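Long-range contact in addiction module toxin RelE (Helicobacter pylori, PDB 4LS4), which is a RelE-family toxin of the YafQ subfamily that probably cleaves RNA as an endonuclease and can bind copper: residues A[57-62]-A[69-74]. The protein carries 1 engineered substitution. Numbering follows the deposited sequence.
Sequences KPFREC and SLVYLV. Engineered in segment 69-74: S69 (natural residue Leu).
R60 lies alongside the ring of Y72, both side chains pointing the same way. The arginine CB sits over one ring face, 4.0 Å from the centroid, a CH-pi contact: the apolar start of the chain packs on the ring while its length lets the charged end reach D49. A bend at chi3 (61°) turns NE back to Y72 OH, which it meets at the guanidinium edge in a weak bond of 3.2 Å; D49 is the stronger partner of both groups. C62 CB packs 3.9 Å from Y72 CE1; C62, small and apolar, also touches V33 while the ring meets L37, both on helix 28-38. Strands 60-63 and 68-75 form an antiparallel hairpin within the RelE-type sheet; R60 with Y72 and C62 with L70 are its hydrogen-bonded pairs, R60 N to Y72 O measuring 2.8 Å. On the other face the extended chain of E61 carries its carboxylate out to the engineered S69, whose OG meets the anti lone pair of E61 OE2 at 2.6 Å. This oxygen is also hydrogen-bonded to H87 ND1; both residues bind copper in another structure, though no metal is bound here. Before the strand, the flat F59 ring and branched L73 cover each other, L73 CD2 over one ring face, displaced toward its rim.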
loop_
_atom_site.group_PDB
_atom_site.type_symbol
_atom_site.label_atom_id
_atom_site.label_comp_id
_atom_site.label_asym_id
_atom_site.label_seq_id
_atom_site.Cartn_x
_atom_site.Cartn_y
_atom_site.Cartn_z
ATOM N N LYS A 57 -3.116 14.164 -0.453
ATOM C CA LYS A 57 -4.555 13.799 -0.588
ATOM C C LYS A 57 -4.793 13.438 -2.038
ATOM O O LYS A 57 -4.207 14.108 -2.898
ATOM C CB LYS A 57 -5.472 14.978 -0.130
ATOM C CG LYS A 57 -6.918 14.564 0.025
ATOM C CD LYS A 57 -7.749 15.734 0.493
ATOM C CE LYS A 57 -9.110 15.115 0.831
ATOM N NZ LYS A 57 -10.123 16.099 1.341
ATOM N N PRO A 58 -5.603 12.401 -2.360
ATOM C CA PRO A 58 -6.487 11.591 -1.483
ATOM C C PRO A 58 -5.830 10.243 -1.132
ATOM O O PRO A 58 -6.527 9.264 -0.804
ATOM C CB PRO A 58 -7.687 11.348 -2.399
ATOM C CG PRO A 58 -7.042 11.135 -3.748
ATOM C CD PRO A 58 -5.963 12.201 -3.801
ATOM N N PHE A 59 -4.508 10.150 -1.276
ATOM C CA PHE A 59 -3.803 8.883 -0.883
ATOM C C PHE A 59 -3.876 8.561 0.592
ATOM O O PHE A 59 -4.017 9.447 1.439
ATOM C CB PHE A 59 -2.382 8.867 -1.389
ATOM C CG PHE A 59 -2.297 8.756 -2.883
ATOM C CD1 PHE A 59 -2.299 7.523 -3.512
ATOM C CD2 PHE A 59 -2.265 9.904 -3.635
ATOM C CE1 PHE A 59 -2.306 7.433 -4.911
ATOM C CE2 PHE A 59 -2.232 9.838 -5.059
ATOM C CZ PHE A 59 -2.329 8.600 -5.680
ATOM N N ARG A 60 -3.803 7.268 0.888
ATOM C CA ARG A 60 -3.775 6.796 2.275
ATOM C C ARG A 60 -2.396 6.107 2.512
ATOM O O ARG A 60 -1.788 5.592 1.560
ATOM C CB ARG A 60 -4.927 5.789 2.530
ATOM C CG ARG A 60 -6.284 6.404 2.291
ATOM C CD ARG A 60 -7.374 5.394 2.730
ATOM N NE ARG A 60 -7.268 5.074 4.146
ATOM C CZ ARG A 60 -7.911 5.777 5.102
ATOM N NH1 ARG A 60 -8.641 6.874 4.761
ATOM N NH2 ARG A 60 -7.800 5.429 6.373
ATOM N N GLU A 61 -1.961 6.101 3.775
ATOM C CA GLU A 61 -0.771 5.348 4.205
ATOM C C GLU A 61 -1.157 4.226 5.143
ATOM O O GLU A 61 -1.786 4.489 6.156
ATOM C CB GLU A 61 0.245 6.277 4.881
ATOM C CG GLU A 61 1.591 5.594 5.238
ATOM C CD GLU A 61 2.566 6.578 5.870
ATOM O OE1 GLU A 61 2.138 7.751 6.182
ATOM O OE2 GLU A 61 3.774 6.188 6.044
ATOM N N CYS A 62 -0.628 3.038 4.867
ATOM C CA CYS A 62 -0.851 1.782 5.650
ATOM C C CYS A 62 0.585 1.392 6.060
ATOM O O CYS A 62 1.474 1.270 5.202
ATOM C CB CYS A 62 -1.479 0.615 4.786
ATOM S SG CYS A 62 -1.858 -0.814 5.817
ATOM N N SER A 69 5.904 1.353 4.627
ATOM C CA SER A 69 4.591 1.846 4.403
ATOM C C SER A 69 4.109 1.545 2.973
ATOM O O SER A 69 4.889 1.611 2.032
ATOM C CB SER A 69 4.586 3.403 4.531
ATOM O OG SER A 69 4.746 3.752 5.922
ATOM N N LEU A 70 2.809 1.358 2.822
ATOM C CA LEU A 70 2.191 1.272 1.487
ATOM C C LEU A 70 1.372 2.552 1.311
ATOM O O LEU A 70 0.553 2.910 2.145
ATOM C CB LEU A 70 1.327 -0.006 1.417
ATOM C CG LEU A 70 0.416 -0.122 0.187
ATOM C CD1 LEU A 70 1.235 -0.515 -1.052
ATOM C CD2 LEU A 70 -0.706 -1.163 0.375
ATOM N N VAL A 71 1.599 3.281 0.207
ATOM C CA VAL A 71 0.778 4.487 -0.079
ATOM C C VAL A 71 -0.107 4.056 -1.244
ATOM O O VAL A 71 0.399 3.576 -2.237
ATOM C CB VAL A 71 1.659 5.664 -0.446
ATOM C CG1 VAL A 71 0.812 6.859 -0.869
ATOM C CG2 VAL A 71 2.469 6.021 0.789
ATOM N N TYR A 72 -1.398 4.204 -1.074
ATOM C CA TYR A 72 -2.390 3.617 -2.016
ATOM C C TYR A 72 -3.681 4.486 -2.069
ATOM O O TYR A 72 -3.871 5.395 -1.241
ATOM C CB TYR A 72 -2.713 2.189 -1.556
ATOM C CG TYR A 72 -3.621 2.181 -0.295
ATOM C CD1 TYR A 72 -3.027 2.202 0.990
ATOM C CD2 TYR A 72 -5.046 2.194 -0.394
ATOM C CE1 TYR A 72 -3.836 2.244 2.145
ATOM C CE2 TYR A 72 -5.818 2.164 0.775
ATOM C CZ TYR A 72 -5.202 2.260 2.033
ATOM O OH TYR A 72 -5.989 2.261 3.196
ATOM N N LEU A 73 -4.522 4.176 -3.048
ATOM C CA LEU A 73 -5.809 4.869 -3.222
ATOM C C LEU A 73 -6.797 3.922 -3.795
ATOM O O LEU A 73 -6.494 3.199 -4.757
ATOM C CB LEU A 73 -5.581 6.089 -4.177
ATOM C CG LEU A 73 -6.842 6.742 -4.772
ATOM C CD1 LEU A 73 -7.632 7.438 -3.619
ATOM C CD2 LEU A 73 -6.319 7.776 -5.750
ATOM N N VAL A 74 -7.997 3.916 -3.214
ATOM C CA VAL A 74 -9.121 3.200 -3.822
ATOM C C VAL A 74 -9.992 4.234 -4.519
ATOM O O VAL A 74 -10.552 5.134 -3.891
ATOM C CB VAL A 74 -9.921 2.530 -2.695
ATOM C CG1 VAL A 74 -11.265 1.955 -3.189
ATOM C CG2 VAL A 74 -9.075 1.456 -2.012
#